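PDB 3VPY: FHA domain-containing protein DDL from Arabidopsis thaliana, which probably binds phosphothreonine-containing partners, notably Dicer-like1, through its forkhead-associated (FHA) domain. Local coordinates for residues I51-P56 with R124-L129; P85-L90 with D115-G120. All blocks are in the same frame, centred on the assembly; numbering follows the deposited sequence.

Contact 1: I51-P56 with R124-L129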
loop_
_atom_site.group_PDB
_atom_site.type_symbol
_atom_site.label_atom_id
_atom_site.label_comp_id
_atom_site.label_asym_id
_atom_site.label_seq_id
_atom_site.Cartn_x
_atom_site.Cartn_y
_atom_site.Cartn_z
ATOM N N ILE A 51 -9.160 4.848 -4.625
ATOM C CA ILE A 51 -9.212 5.589 -3.370
ATOM C C ILE A 51 -9.014 7.057 -3.709
ATOM O O ILE A 51 -7.954 7.442 -4.139
ATOM C CB ILE A 51 -8.180 5.055 -2.361
ATOM C CG1 ILE A 51 -8.574 3.623 -1.931
ATOM C CG2 ILE A 51 -8.106 5.978 -1.114
ATOM C CD1 ILE A 51 -7.465 2.860 -1.186
ATOM N N PRO A 52 -10.067 7.876 -3.566
ATOM C CA PRO A 52 -9.911 9.241 -4.057
ATOM C C PRO A 52 -9.070 10.054 -3.086
ATOM O O PRO A 52 -9.188 9.888 -1.865
ATOM C CB PRO A 52 -11.357 9.771 -4.143
ATOM C CG PRO A 52 -12.157 8.881 -3.262
ATOM C CD PRO A 52 -11.377 7.636 -2.938
ATOM N N THR A 53 -8.184 10.878 -3.630
ATOM C CA THR A 53 -7.382 11.799 -2.841
ATOM C C THR A 53 -7.802 13.199 -3.261
ATOM O O THR A 53 -7.267 13.783 -4.214
ATOM C CB THR A 53 -5.870 11.569 -3.060
ATOM O OG1 THR A 53 -5.559 11.738 -4.460
ATOM C CG2 THR A 53 -5.496 10.176 -2.589
ATOM N N ASP A 54 -8.793 13.728 -2.556
ATOM C CA ASP A 54 -9.488 14.938 -2.995
ATOM C C ASP A 54 -8.712 16.248 -2.788
ATOM O O ASP A 54 -9.063 17.265 -3.376
ATOM C CB ASP A 54 -10.853 15.025 -2.303
ATOM C CG ASP A 54 -11.850 13.974 -2.810
ATOM O OD1 ASP A 54 -11.817 13.587 -4.007
ATOM O OD2 ASP A 54 -12.705 13.552 -1.998
ATOM N N HIS A 55 -7.690 16.229 -1.943
ATOM C CA HIS A 55 -6.952 17.465 -1.650
ATOM C C HIS A 55 -6.418 18.105 -2.948
ATOM O O HIS A 55 -5.925 17.396 -3.832
ATOM C CB HIS A 55 -5.807 17.198 -0.670
ATOM C CG HIS A 55 -5.225 18.448 -0.091
ATOM N ND1 HIS A 55 -4.133 19.095 -0.637
ATOM C CD2 HIS A 55 -5.620 19.201 0.963
ATOM C CE1 HIS A 55 -3.873 20.182 0.063
ATOM N NE2 HIS A 55 -4.762 20.269 1.041
ATOM N N PRO A 56 -6.562 19.430 -3.095
ATOM C CA PRO A 56 -6.180 20.056 -4.361
ATOM C C PRO A 56 -4.687 19.937 -4.723
ATOM O O PRO A 56 -4.322 20.188 -5.860
ATOM C CB PRO A 56 -6.618 21.527 -4.184
ATOM C CG PRO A 56 -6.802 21.713 -2.738
ATOM C CD PRO A 56 -7.184 20.389 -2.166
ATOM N N ARG A 124 -4.677 14.884 4.749
ATOM C CA ARG A 124 -4.951 13.480 5.093
ATOM C C ARG A 124 -3.680 12.646 5.110
ATOM O O ARG A 124 -2.698 12.983 4.443
ATOM C CB ARG A 124 -5.928 12.857 4.113
ATOM C CG ARG A 124 -7.259 13.469 4.158
ATOM C CD ARG A 124 -8.284 12.560 3.568
ATOM N NE ARG A 124 -9.563 13.211 3.776
ATOM C CZ ARG A 124 -10.723 12.585 3.821
ATOM N NH1 ARG A 124 -10.784 11.268 3.641
ATOM N NH2 ARG A 124 -11.816 13.308 4.035
ATOM N N GLU A 125 -3.688 11.569 5.889
ATOM C CA GLU A 125 -2.559 10.652 5.929
ATOM C C GLU A 125 -3.124 9.271 6.137
ATOM O O GLU A 125 -4.255 9.118 6.587
ATOM C CB GLU A 125 -1.634 10.961 7.096
ATOM C CG GLU A 125 -0.981 12.311 7.077
ATOM C CD GLU A 125 -0.311 12.554 8.384
ATOM O OE1 GLU A 125 -0.940 13.208 9.250
ATOM O OE2 GLU A 125 0.818 12.041 8.554
ATOM N N TYR A 126 -2.324 8.271 5.816
ATOM C CA TYR A 126 -2.769 6.890 5.862
ATOM C C TYR A 126 -1.740 6.030 6.578
ATOM O O TYR A 126 -0.535 6.265 6.445
ATOM C CB TYR A 126 -2.983 6.338 4.444
ATOM C CG TYR A 126 -3.890 7.182 3.592
ATOM C CD1 TYR A 126 -5.240 6.850 3.455
ATOM C CD2 TYR A 126 -3.405 8.332 2.947
ATOM C CE1 TYR A 126 -6.082 7.621 2.671
ATOM C CE2 TYR A 126 -4.238 9.125 2.168
ATOM C CZ TYR A 126 -5.587 8.759 2.035
ATOM O OH TYR A 126 -6.442 9.527 1.282
ATOM N N VAL A 127 -2.214 5.050 7.339
ATOM C CA VAL A 127 -1.334 4.090 7.991
ATOM C C VAL A 127 -1.710 2.666 7.575
ATOM O O VAL A 127 -2.894 2.278 7.638
ATOM C CB VAL A 127 -1.408 4.202 9.543
ATOM C CG1 VAL A 127 -0.691 3.032 10.212
ATOM C CG2 VAL A 127 -0.797 5.517 9.994
ATOM N N LEU A 128 -0.706 1.914 7.131
ATOM C CA LEU A 128 -0.907 0.571 6.610
ATOM C C LEU A 128 -0.774 -0.449 7.723
ATOM O O LEU A 128 0.183 -0.419 8.485
ATOM C CB LEU A 128 0.130 0.291 5.515
ATOM C CG LEU A 128 0.014 -1.053 4.817
ATOM C CD1 LEU A 128 -1.311 -1.206 4.035
ATOM C CD2 LEU A 128 1.222 -1.213 3.880
ATOM N N LEU A 129 -1.754 -1.346 7.833
ATOM C CA LEU A 129 -1.698 -2.415 8.835
ATOM C C LEU A 129 -2.354 -3.660 8.296
ATOM O O LEU A 129 -3.114 -3.608 7.335
ATOM C CB LEU A 129 -2.471 -2.011 10.100
ATOM C CG LEU A 129 -1.914 -1.107 11.198
ATOM C CD1 LEU A 129 -2.864 -1.176 12.418
ATOM C CD2 LEU A 129 -0.473 -1.463 11.618
HETATM O O HOH W 1 -9.054 9.582 1.527
#
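Tyr126 bridges the two sheets of the FHA beta-sandwich, pointing its hydroxyl at Pro52 and Thr53. Pro52 ends the short edge strand 51-52 of the mixed sheet. Thr53 begins the loop that follows. Tyr126 lies within strand 124-129 of the six-stranded antiparallel sheet. With chi1 at -53°, CG lies opposite the carbonyl carbon, and the ring reaches across to the other sheet. The contact is light and made at the end of the ring. Tyr126 OH lies 4.0 Å from Thr53 CG2, and the two side chains cross at about a right angle. Pro52 O is 4.2 Å from Tyr126 OH, too far for a direct bond. A water does the bridging instead. It sits 2.6 Å from Tyr126 OH and donates a weak bond to Pro52 O over 3.4 Å. The same water accepts a weak bond from Arg124 NH1 at 3.2 Å. The phenol oxygen thus has a polar partner although the residue is buried. Leu19 and Val21 of strand 18-23 also pack against Tyr126, while Phe42 of strand 39-43 touches Thr53. Asp54 turns to a salt bridge with Arg46. In this part of the sandwich, strand 124-129 meets the end of edge strand 51-52 and the start of the loop that leads to the SxxH sequence typical of FHA domains.

Contact 2: P85-L90 with D115-G120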
loop_
_atom_site.group_PDB
_atom_site.type_symbol
_atom_site.label_atom_id
_atom_site.label_comp_id
_atom_site.label_asym_id
_atom_site.label_seq_id
_atom_site.Cartn_x
_atom_site.Cartn_y
_atom_site.Cartn_z
ATOM N N PRO A 85 2.829 -5.633 -0.641
ATOM C CA PRO A 85 2.454 -4.318 -1.168
ATOM C C PRO A 85 3.666 -3.475 -1.530
ATOM O O PRO A 85 4.629 -3.433 -0.762
ATOM C CB PRO A 85 1.714 -3.661 0.002
ATOM C CG PRO A 85 2.352 -4.268 1.231
ATOM C CD PRO A 85 2.764 -5.685 0.838
ATOM N N TYR A 86 3.594 -2.816 -2.695
ATOM C CA TYR A 86 4.602 -1.827 -3.139
ATOM C C TYR A 86 3.902 -0.555 -3.568
ATOM O O TYR A 86 2.859 -0.623 -4.218
ATOM C CB TYR A 86 5.396 -2.363 -4.347
ATOM C CG TYR A 86 6.211 -3.543 -3.950
ATOM C CD1 TYR A 86 7.592 -3.436 -3.747
ATOM C CD2 TYR A 86 5.599 -4.793 -3.757
ATOM C CE1 TYR A 86 8.337 -4.564 -3.330
ATOM C CE2 TYR A 86 6.317 -5.899 -3.351
ATOM C CZ TYR A 86 7.679 -5.782 -3.132
ATOM O OH TYR A 86 8.354 -6.897 -2.726
ATOM N N ILE A 87 4.447 0.597 -3.219
ATOM C CA ILE A 87 3.838 1.848 -3.693
ATOM C C ILE A 87 4.664 2.387 -4.863
ATOM O O ILE A 87 5.882 2.194 -4.900
ATOM C CB ILE A 87 3.698 2.895 -2.549
ATOM C CG1 ILE A 87 2.836 4.086 -2.974
ATOM C CG2 ILE A 87 5.084 3.369 -2.054
ATOM C CD1 ILE A 87 2.338 4.894 -1.809
HETATM N N MSE A 88 4.003 3.059 -5.808
HETATM C CA MSE A 88 4.710 3.718 -6.897
HETATM C C MSE A 88 4.045 5.065 -7.161
HETATM O O MSE A 88 2.826 5.132 -7.376
HETATM C CB MSE A 88 4.706 2.858 -8.173
HETATM C CG MSE A 88 5.427 3.541 -9.299
HETATM SE SE MSE A 88 5.570 2.461 -10.928
HETATM C CE MSE A 88 7.050 1.311 -10.514
ATOM N N ASP A 89 4.844 6.127 -7.109
ATOM C CA ASP A 89 4.354 7.447 -7.463
ATOM C C ASP A 89 4.360 7.593 -8.984
ATOM O O ASP A 89 5.309 7.182 -9.660
ATOM C CB ASP A 89 5.183 8.534 -6.813
ATOM C CG ASP A 89 4.756 9.909 -7.243
ATOM O OD1 ASP A 89 3.938 10.517 -6.528
ATOM O OD2 ASP A 89 5.192 10.374 -8.302
ATOM N N LEU A 90 3.314 8.215 -9.523
ATOM C CA LEU A 90 3.147 8.244 -10.974
ATOM C C LEU A 90 3.643 9.550 -11.577
ATOM O O LEU A 90 3.090 10.031 -12.583
ATOM C CB LEU A 90 1.682 7.970 -11.368
ATOM C CG LEU A 90 1.109 6.665 -10.796
ATOM C CD1 LEU A 90 -0.376 6.527 -11.080
ATOM C CD2 LEU A 90 1.836 5.477 -11.388
ATOM N N ASP A 115 3.694 1.715 8.289
ATOM C CA ASP A 115 4.118 2.808 7.430
ATOM C C ASP A 115 3.050 3.892 7.371
ATOM O O ASP A 115 1.857 3.581 7.305
ATOM C CB ASP A 115 4.362 2.336 5.999
ATOM C CG ASP A 115 5.722 1.697 5.804
ATOM O OD1 ASP A 115 6.577 1.798 6.700
ATOM O OD2 ASP A 115 5.921 1.116 4.713
ATOM N N THR A 116 3.486 5.149 7.346
ATOM C CA THR A 116 2.565 6.255 7.103
ATOM C C THR A 116 2.777 6.780 5.698
ATOM O O THR A 116 3.900 6.994 5.268
ATOM C CB THR A 116 2.774 7.392 8.100
ATOM O OG1 THR A 116 2.621 6.870 9.426
ATOM C CG2 THR A 116 1.744 8.488 7.869
ATOM N N ILE A 117 1.680 7.002 5.009
ATOM C CA ILE A 117 1.698 7.458 3.629
ATOM C C ILE A 117 0.967 8.782 3.524
ATOM O O ILE A 117 -0.106 8.955 4.113
ATOM C CB ILE A 117 1.003 6.425 2.742
ATOM C CG1 ILE A 117 1.715 5.075 2.892
ATOM C CG2 ILE A 117 0.996 6.878 1.296
ATOM C CD1 ILE A 117 0.953 3.914 2.293
ATOM N N LYS A 118 1.537 9.697 2.750
ATOM C CA LYS A 118 0.897 10.996 2.496
ATOM C C LYS A 118 1.088 11.352 1.041
ATOM O O LYS A 118 2.192 11.177 0.506
ATOM C CB LYS A 118 1.529 12.082 3.357
ATOM C CG LYS A 118 0.899 13.468 3.202
ATOM C CD LYS A 118 1.782 14.500 3.882
ATOM C CE LYS A 118 1.110 15.826 4.016
ATOM N NZ LYS A 118 1.604 16.517 5.262
ATOM N N PHE A 119 0.034 11.882 0.422
ATOM C CA PHE A 119 0.101 12.278 -0.978
ATOM C C PHE A 119 0.125 13.792 -1.044
ATOM O O PHE A 119 -0.729 14.469 -0.459
ATOM C CB PHE A 119 -1.093 11.689 -1.760
ATOM C CG PHE A 119 -1.212 10.195 -1.638
ATOM C CD1 PHE A 119 -0.281 9.354 -2.273
ATOM C CD2 PHE A 119 -2.242 9.612 -0.894
ATOM C CE1 PHE A 119 -0.375 7.936 -2.165
ATOM C CE2 PHE A 119 -2.345 8.209 -0.770
ATOM C CZ PHE A 119 -1.394 7.368 -1.413
ATOM N N GLY A 120 1.108 14.319 -1.772
ATOM C CA GLY A 120 1.291 15.739 -1.942
ATOM C C GLY A 120 1.359 16.497 -0.631
ATOM O O GLY A 120 2.077 16.099 0.291
#
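Ile87 and Ile117 meet tip to tip between the two sheets of the sandwich. Ile87 belongs to the long strand 79-89 and Ile117 to strand 116-119. The backbones stay well apart, with Ile87 CA and Ile117 CA 9.5 Å from each other, and no hydrogen bond joins the two segments. Side chains fill the distance. One methyl group does most of the touching: Ile87 CD1 lies 3.9 Å from Ile117 CG2. Ile87 is fully extended, with CG1 anti to the backbone N (chi1 -169°) and chi2 at 163°, which carries CD1 away from its own backbone toward strand 116-119. On the facing strand, Ile117 offers its CG2 branch. The same Ile87 methyl also approaches Phe119 obliquely, with Ile87 CD1 4.1 Å from Phe119 CE1. All three residues are buried. Thr96 and Ile98 of strand 96-98 pack on Ile87, while the Phe119 ring meets that of Phe42.

The two segments draw apart toward both ends, where other residues fill in: Trp17 on Pro85, Ile98 on Asp115. Near one end, Pro85 CG is 7.3 Å from Asp115 OD2. Near the other, Asp89 OD1 remains 6.1 Å from Phe119 CD1. The solvent side lies on the outer faces of the two sheets, where the outward-turned Met88 (selenomethionine), Thr116 and Lys118 are partly exposed. The buried carboxylates are satisfied locally: Asp89 by Ser92 and Thr96, Asp115 by Asn99 and the backbone N of Phe112. Across the contact itself only carbon meets carbon. This implies that the sheets are joined here by burial of apolar side chains and van der Waals contact, with no directional bond.

From the N terminus, the chain forms strands 18-23, 26-33 and 39-43 before it reaches 51-56, the first half of contact 1. It then passes through 63-73 to 85-90, where contact 2 begins. Contact 2 closes first, at 115-120, across 24 intervening residues. Contact 1 closes soon after, at 124-129, across 67. Contact 2 is therefore nested inside contact 1. Both tie the mixed sheet to the antiparallel one, and their centres are about 9 Å apart. Strands 116-119 and 124-129 are neighbours, joined by a probable hydrogen bond from Ile117 N to Tyr126 O at 2.7 Å. Phe119 also touches Tyr126 and Thr53, so it links the side chains of the two contacts.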